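Local atomic coordinates of membrane-anchored mycosin mycp1 (Mycobacterium smegmatis, PDB entry 4KB5), a protein that acts as a subtilisin-like serine protease that cleaves EspB and may have a dual role in regulating ESX-1 secretion and virulence. Residues Asp99-Gly102 with Thr103-Ala107; Arg43-Ala46 with Asn47-Arg51; Ala199-Tyr202 with Ala203-Lys207; Gln133-Val136 with Ala137-Pro140. All blocks are in the same frame, centred on the assembly; numbering follows the deposited sequence.

In the fold
All four contacts are short-range ones within the subtilase domain. Contact 1 holds H101, the probable histidine of the charge relay, whose side chain lies about 3 Å from those of D70 and S312. Contact 4 is fastened directly to contact 1: D99 OD1 is 2.8 Å from S135 OG and D99 OD2 is 2.9 Å from V136 N, both probable hydrogen bonds. The V136 side chain stays about 8 Å from that of H101. Contact 2, next to a glycerol probably from the crystallisation liquor, comes within about 8 Å of contact 1 at the nearest atoms. Contact 3 lies across the chain's centre from contact 2, with the two centres 33 Å apart.

Contact 1 (Asp99-Gly102 with Thr103-Ala107); sequences DAHG and TMTAA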
# COMPACT_ATOMS: atom_id res chain seq x y z
N ASP A 99 14.60 0.55 8.36
CA ASP A 99 14.48 1.45 7.22
C ASP A 99 13.80 2.79 7.48
O ASP A 99 13.76 3.62 6.59
CB ASP A 99 13.78 0.72 6.06
CG ASP A 99 14.61 -0.42 5.52
OD1 ASP A 99 14.43 -1.57 5.98
OD2 ASP A 99 15.49 -0.17 4.68
N ALA A 100 13.26 3.00 8.68
CA ALA A 100 12.49 4.20 9.00
C ALA A 100 11.35 4.38 7.99
O ALA A 100 11.28 5.39 7.28
CB ALA A 100 13.39 5.43 9.06
N HIS A 101 10.47 3.39 7.93
CA HIS A 101 9.39 3.43 6.97
C HIS A 101 8.15 2.72 7.45
O HIS A 101 7.10 3.35 7.67
CB HIS A 101 9.86 2.87 5.63
CG HIS A 101 8.89 3.13 4.53
ND1 HIS A 101 7.85 2.32 4.27
CD2 HIS A 101 8.76 4.22 3.67
CE1 HIS A 101 7.12 2.84 3.28
NE2 HIS A 101 7.68 4.00 2.91
N GLY A 102 8.25 1.41 7.64
CA GLY A 102 7.10 0.63 8.08
C GLY A 102 6.46 1.13 9.36
O GLY A 102 5.24 1.06 9.51
N THR A 103 7.28 1.64 10.27
CA THR A 103 6.78 2.16 11.54
C THR A 103 5.82 3.34 11.32
O THR A 103 4.77 3.41 11.94
CB THR A 103 7.93 2.61 12.49
OG1 THR A 103 8.85 1.53 12.70
CG2 THR A 103 7.39 3.06 13.83
N MET A 104 6.20 4.24 10.44
CA MET A 104 5.37 5.40 10.08
C MET A 104 4.13 5.03 9.26
O MET A 104 3.07 5.68 9.39
CB MET A 104 6.21 6.44 9.33
CG MET A 104 7.20 7.20 10.23
SD MET A 104 8.90 6.61 10.10
CE MET A 104 9.44 7.50 8.65
N THR A 105 4.25 3.98 8.44
CA THR A 105 3.10 3.45 7.68
C THR A 105 2.04 2.96 8.65
O THR A 105 0.86 3.32 8.53
CB THR A 105 3.52 2.29 6.75
OG1 THR A 105 4.58 2.74 5.88
CG2 THR A 105 2.35 1.84 5.88
N ALA A 106 2.47 2.15 9.62
CA ALA A 106 1.59 1.59 10.66
C ALA A 106 0.93 2.66 11.52
O ALA A 106 -0.22 2.52 11.93
CB ALA A 106 2.38 0.62 11.56
N ALA A 107 1.68 3.73 11.82
CA ALA A 107 1.16 4.81 12.67
C ALA A 107 0.09 5.61 11.93
O ALA A 107 -0.91 5.99 12.52
CB ALA A 107 2.29 5.73 13.14
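The contact between H101 and T105 is the N-terminal cap of helix 102-110, where a loop of the subtilase fold turns into the helix beside the active site. H101 is the N-cap residue, and its carbonyl O takes the amide N of T105 at 3.0 Å, with an N-H...O angle of 157°. One residue on, G102 O receives A106 N at 3.0 Å, which continues the first turn. With CG swung away from its own amide (chi1 -168°), H101 carries its imidazole out past the T105 hydroxyl, so that CE1 lies 3.6 Å from OG1 at an oblique angle. Both polar groups look to D70: H101 ND1 bonds OD1 of that aspartate and T105 OG1 bonds OD2, consistent with T105 steadying the carboxylate of the presumed charge relay from the second shell. On another flank M104 brings its methyl CE to 3.1 Å from A100 O, a tight approach, with chi2 of M104 away from its usual values. The helix leans on its surroundings through T105 and M104, which touch F313 of helix 311-328, and through A107, which rests on S288 and L289 of strand 288-289.

Contact 2 (Arg43-Ala46 with Asn47-Arg51); sequences RPWA and NDYLR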
# COMPACT_ATOMS: atom_id res chain seq x y z
N ARG A 43 -2.84 19.80 14.45
CA ARG A 43 -3.28 18.64 13.64
C ARG A 43 -2.46 18.62 12.35
O ARG A 43 -2.25 19.67 11.75
CB ARG A 43 -4.76 18.76 13.29
CG ARG A 43 -5.72 18.53 14.44
CD ARG A 43 -6.28 17.12 14.42
NE ARG A 43 -7.21 16.86 15.52
CZ ARG A 43 -6.98 16.01 16.52
NH1 ARG A 43 -5.84 15.32 16.59
NH2 ARG A 43 -7.90 15.85 17.46
N PRO A 44 -1.95 17.44 11.94
CA PRO A 44 -1.26 17.36 10.64
C PRO A 44 -2.25 17.70 9.52
O PRO A 44 -3.45 17.47 9.68
CB PRO A 44 -0.86 15.88 10.54
CG PRO A 44 -0.94 15.35 11.93
CD PRO A 44 -2.02 16.13 12.61
N TRP A 45 -1.76 18.25 8.42
CA TRP A 45 -2.65 18.70 7.34
C TRP A 45 -3.55 17.61 6.81
O TRP A 45 -4.72 17.86 6.51
CB TRP A 45 -1.88 19.41 6.22
CG TRP A 45 -1.16 18.53 5.22
CD1 TRP A 45 0.19 18.18 5.20
CD2 TRP A 45 -1.74 17.89 4.03
NE1 TRP A 45 0.48 17.38 4.13
CE2 TRP A 45 -0.63 17.17 3.38
CE3 TRP A 45 -3.01 17.84 3.45
CZ2 TRP A 45 -0.82 16.44 2.20
CZ3 TRP A 45 -3.18 17.10 2.28
CH2 TRP A 45 -2.11 16.42 1.66
N ALA A 46 -3.03 16.38 6.72
CA ALA A 46 -3.83 15.28 6.17
C ALA A 46 -5.04 14.97 7.05
O ALA A 46 -6.09 14.58 6.55
CB ALA A 46 -2.96 14.03 5.96
N ASN A 47 -4.88 15.14 8.37
CA ASN A 47 -5.98 14.94 9.31
C ASN A 47 -7.12 15.93 9.08
O ASN A 47 -8.30 15.56 9.19
CB ASN A 47 -5.50 15.05 10.75
CG ASN A 47 -4.68 13.84 11.20
OD1 ASN A 47 -5.06 13.14 12.15
ND2 ASN A 47 -3.56 13.58 10.52
N ASP A 48 -6.78 17.19 8.80
CA ASP A 48 -7.80 18.21 8.51
C ASP A 48 -8.41 17.95 7.13
O ASP A 48 -9.61 17.94 6.98
CB ASP A 48 -7.19 19.62 8.53
CG ASP A 48 -6.87 20.12 9.94
OD1 ASP A 48 -7.54 19.70 10.91
OD2 ASP A 48 -5.96 20.96 10.05
N TYR A 49 -7.56 17.74 6.14
CA TYR A 49 -7.98 17.49 4.76
C TYR A 49 -8.98 16.33 4.66
O TYR A 49 -10.01 16.44 3.98
CB TYR A 49 -6.76 17.22 3.91
CG TYR A 49 -7.03 17.18 2.43
CD1 TYR A 49 -6.71 18.26 1.62
CD2 TYR A 49 -7.60 16.04 1.84
CE1 TYR A 49 -6.95 18.22 0.25
CE2 TYR A 49 -7.85 16.00 0.48
CZ TYR A 49 -7.52 17.09 -0.31
OH TYR A 49 -7.76 17.05 -1.66
N LEU A 50 -8.68 15.23 5.35
CA LEU A 50 -9.51 14.02 5.32
C LEU A 50 -10.59 14.00 6.39
O LEU A 50 -11.32 13.00 6.50
CB LEU A 50 -8.62 12.77 5.48
CG LEU A 50 -7.60 12.48 4.37
CD1 LEU A 50 -6.64 11.39 4.83
CD2 LEU A 50 -8.32 12.06 3.08
N ARG A 51 -10.69 15.08 7.17
CA ARG A 51 -11.69 15.19 8.26
C ARG A 51 -11.70 13.95 9.18
O ARG A 51 -12.76 13.37 9.49
CB ARG A 51 -13.10 15.47 7.70
CG ARG A 51 -13.13 16.49 6.57
CD ARG A 51 -14.51 17.10 6.34
NE ARG A 51 -15.48 16.24 5.65
CZ ARG A 51 -15.55 16.04 4.33
NH1 ARG A 51 -14.68 16.61 3.50
NH2 ARG A 51 -16.50 15.25 3.82
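W45 sets the benzene edge of its indole against the ring of Y49, one turn further along the short helix 45-49. The pair is an offset edge-to-face (T-shaped) stack, with planes at 88° and ring centroids 5.7 Å apart. CZ3 of W45 makes the nearest approach, 3.8 Å from CD1 of Y49, and the two side chains run alongside each other in the same direction. W45 CG sits in the crowded position between backbone N and carbonyl carbon (chi1 80°), while NE1 is held by the carbonyl of E284. The backbone adds a bond from Y49 N to W45 O, 2.9 Å long. The helix starts at P44, the N-cap, whose carbonyl O receives only weak bonds from N47 N and D48 N. It closes at R51 with a Schellman motif, in which the positive phi of R51 accompanies bonds back into the last turn. A46 and L50 both pack on P282 and Y317, joining the helix to the edge strand 279-282 and to helix 311-328. On the exposed side R43 and D48 cross at about a right angle. The guanidinium goes elsewhere, NH1 bonding the carbonyl of G118, and D48 OD1 meets the aliphatic part instead, 3.8 Å from R43 CB.

Contact 3 (Ala199-Tyr202 with Ala203-Lys207); sequences AINY and AVNVK
Y202 and K207 lie alongside each other at the end of helix 194-206, K207 setting its CG over one face of the phenol ring. This CG stands 4.1 Å from the ring centroid of Y202 in a CH-pi contact, and the bends at chi2 and chi3 carry CD and CE past the hydroxyl, K207 CD lying 3.7 Å from Y202 OH. That hydroxyl is anchored by OD1 of N171 on helix 154-171. With CG anti to the Y202 amide (chi1 175°), the ring also passes obliquely by V206, its CD1 3.8 Å from V206 CB. The backbone here opens into a wider pi-type turn: K207 N bonds Y202 O at 2.9 Å, while V206 N gives only weak bonds to Y202 O and N201 O. This is the C-terminal end of the helix that leads into strand 210-214 of the central parallel sheet, as in the alpha/beta subtilase fold. A203 and V204 face I211 of that strand, and A203 also touches V166 and A170 of helix 154-171. On the outer side N201 and N205 cross at about a right angle, their amide planes 69° apart. N201 CG is anti to its backbone N (chi1 179°) and N205 CG anti to its carbonyl carbon, which brings the amides together. N205 ND2 reaches N201 OD1 at 2.9 Å along an almost straight N-H...O line; the acceptor lies in the plane of the N205 amide, whereas the donor sits above that of N201. Further round, I200 and V204 point the same way, their CG2 methyls 4.1 Å apart.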
# COMPACT_ATOMS: atom_id res chain seq x y z
N ALA A 199 -1.90 -15.71 -4.82
CA ALA A 199 -1.95 -15.34 -3.39
C ALA A 199 -3.01 -14.23 -3.13
O ALA A 199 -3.77 -14.29 -2.16
CB ALA A 199 -0.56 -14.89 -2.92
N ILE A 200 -3.05 -13.25 -4.02
CA ILE A 200 -4.05 -12.17 -3.93
C ILE A 200 -5.49 -12.71 -4.01
O ILE A 200 -6.34 -12.41 -3.15
CB ILE A 200 -3.75 -11.07 -4.95
CG1 ILE A 200 -2.45 -10.36 -4.53
CG2 ILE A 200 -4.90 -10.08 -5.05
CD1 ILE A 200 -1.82 -9.51 -5.60
N ASN A 201 -5.76 -13.55 -5.01
CA ASN A 201 -7.06 -14.20 -5.15
C ASN A 201 -7.41 -15.01 -3.92
O ASN A 201 -8.54 -14.96 -3.43
CB ASN A 201 -7.07 -15.09 -6.40
CG ASN A 201 -8.39 -15.81 -6.58
OD1 ASN A 201 -9.39 -15.21 -7.00
ND2 ASN A 201 -8.42 -17.09 -6.25
N TYR A 202 -6.42 -15.76 -3.41
CA TYR A 202 -6.60 -16.49 -2.16
C TYR A 202 -6.98 -15.57 -0.98
O TYR A 202 -7.97 -15.79 -0.29
CB TYR A 202 -5.33 -17.31 -1.83
CG TYR A 202 -5.42 -18.00 -0.49
CD1 TYR A 202 -6.23 -19.13 -0.30
CD2 TYR A 202 -4.71 -17.51 0.62
CE1 TYR A 202 -6.32 -19.75 0.94
CE2 TYR A 202 -4.79 -18.13 1.86
CZ TYR A 202 -5.59 -19.25 2.01
OH TYR A 202 -5.67 -19.84 3.26
N ALA A 203 -6.17 -14.54 -0.75
CA ALA A 203 -6.42 -13.62 0.36
C ALA A 203 -7.77 -12.88 0.22
O ALA A 203 -8.51 -12.71 1.20
CB ALA A 203 -5.27 -12.64 0.50
N VAL A 204 -8.10 -12.46 -1.00
CA VAL A 204 -9.34 -11.67 -1.22
C VAL A 204 -10.55 -12.59 -1.31
O VAL A 204 -11.49 -12.48 -0.52
CB VAL A 204 -9.23 -10.76 -2.47
CG1 VAL A 204 -10.50 -9.95 -2.69
CG2 VAL A 204 -8.04 -9.83 -2.36
N ASN A 205 -10.52 -13.51 -2.26
CA ASN A 205 -11.71 -14.30 -2.58
C ASN A 205 -11.97 -15.52 -1.70
O ASN A 205 -13.12 -15.91 -1.53
CB ASN A 205 -11.72 -14.65 -4.08
CG ASN A 205 -11.99 -13.41 -4.94
OD1 ASN A 205 -12.76 -12.54 -4.55
ND2 ASN A 205 -11.33 -13.31 -6.09
N VAL A 206 -10.91 -16.09 -1.12
CA VAL A 206 -11.05 -17.22 -0.20
C VAL A 206 -11.09 -16.73 1.25
O VAL A 206 -11.96 -17.14 2.01
CB VAL A 206 -9.94 -18.29 -0.39
CG1 VAL A 206 -10.11 -19.43 0.61
CG2 VAL A 206 -9.97 -18.84 -1.81
N LYS A 207 -10.16 -15.87 1.65
CA LYS A 207 -10.10 -15.44 3.05
C LYS A 207 -10.83 -14.12 3.39
O LYS A 207 -10.98 -13.77 4.56
CB LYS A 207 -8.65 -15.42 3.57
CG LYS A 207 -7.94 -16.77 3.49
CD LYS A 207 -8.59 -17.82 4.39
CE LYS A 207 -8.04 -17.77 5.80
NZ LYS A 207 -8.94 -18.42 6.78

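Contact 4 (Gln133-Val136 with Ala137-Pro140); sequences QTSV and AFQP
S135 faces both ways across this contact, its OG toward F138 N and its carbonyl O toward Q139 NE2. S135 OG lies anti to its own amide (chi1 176°) and points into the bend of the chain, where it accepts F138 N at 3.1 Å and, more weakly, A137 N at 3.2 Å. The weak one has the pattern of an ST turn, though A137 N also serves D99. F138 follows the turn with its ring leading away, so the serine oxygen comes at the ring edge, near its plane, and CB of F138 stays 3.9 Å from OG. A sharp bend at chi2 of Q139 (-91°) turns the amide back toward the serine carbonyl, and NE2 reaches S135 O at 2.9 Å. That bond lies in the planes of both groups and uses a lone pair of the carbonyl, although its N-H...O angle is only 130°. Q139 CG, on the way, passes 3.7 Å from V136 O, and OE1 at the other corner of the amide is taken by Q154. The turn links the loop after strand 127-132 to strand 138-140, which pairs antiparallel with strand 23-25 in the N-terminal extension that wraps round the catalytic domain. The D99 carboxylate bonds S135 OG and the amides of V136 and A137. The serine hydroxyl therefore probably donates to D99 while accepting from the backbone, and these polar partners together tie the turn to the loop just before H101.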
# COMPACT_ATOMS: atom_id res chain seq x y z
N GLN A 133 8.70 -7.36 4.54
CA GLN A 133 8.80 -8.03 3.25
C GLN A 133 9.81 -7.31 2.37
O GLN A 133 10.31 -7.86 1.40
CB GLN A 133 7.42 -8.10 2.59
CG GLN A 133 7.34 -8.86 1.27
CD GLN A 133 7.68 -7.99 0.07
OE1 GLN A 133 7.39 -6.79 0.05
NE2 GLN A 133 8.32 -8.60 -0.93
N THR A 134 10.13 -6.07 2.72
CA THR A 134 11.04 -5.30 1.90
C THR A 134 12.01 -4.50 2.76
O THR A 134 11.68 -4.15 3.89
CB THR A 134 10.25 -4.34 0.95
OG1 THR A 134 11.16 -3.73 0.05
CG2 THR A 134 9.55 -3.26 1.73
N SER A 135 13.19 -4.19 2.22
CA SER A 135 14.20 -3.41 2.93
C SER A 135 15.28 -2.92 1.97
O SER A 135 15.69 -3.65 1.06
CB SER A 135 14.86 -4.27 4.03
OG SER A 135 15.90 -3.54 4.66
N VAL A 136 15.76 -1.71 2.19
CA VAL A 136 16.91 -1.20 1.45
C VAL A 136 18.22 -1.43 2.23
O VAL A 136 19.31 -1.48 1.65
CB VAL A 136 16.71 0.29 1.04
CG1 VAL A 136 16.90 1.23 2.22
CG2 VAL A 136 17.64 0.68 -0.09
N ALA A 137 18.10 -1.57 3.55
CA ALA A 137 19.27 -1.81 4.40
C ALA A 137 19.77 -3.23 4.24
O ALA A 137 20.97 -3.48 4.34
CB ALA A 137 18.94 -1.52 5.85
N PHE A 138 18.85 -4.16 4.00
CA PHE A 138 19.18 -5.58 3.87
C PHE A 138 18.84 -6.02 2.46
O PHE A 138 17.71 -5.85 2.02
CB PHE A 138 18.47 -6.41 4.95
CG PHE A 138 19.16 -6.34 6.29
CD1 PHE A 138 20.10 -7.30 6.66
CD2 PHE A 138 18.93 -5.26 7.16
CE1 PHE A 138 20.77 -7.21 7.89
CE2 PHE A 138 19.60 -5.17 8.38
CZ PHE A 138 20.53 -6.14 8.74
N GLN A 139 19.84 -6.55 1.76
CA GLN A 139 19.73 -6.88 0.34
C GLN A 139 20.23 -8.30 0.04
O GLN A 139 21.22 -8.74 0.63
CB GLN A 139 20.53 -5.88 -0.49
CG GLN A 139 20.04 -4.45 -0.37
CD GLN A 139 19.02 -4.09 -1.43
OE1 GLN A 139 19.34 -3.95 -2.60
NE2 GLN A 139 17.77 -3.92 -1.01
N PRO A 140 19.55 -9.01 -0.89
CA PRO A 140 20.03 -10.32 -1.37
C PRO A 140 21.51 -10.22 -1.70
O PRO A 140 21.94 -9.22 -2.27
CB PRO A 140 19.20 -10.55 -2.63
CG PRO A 140 17.91 -9.86 -2.33
CD PRO A 140 18.27 -8.64 -1.53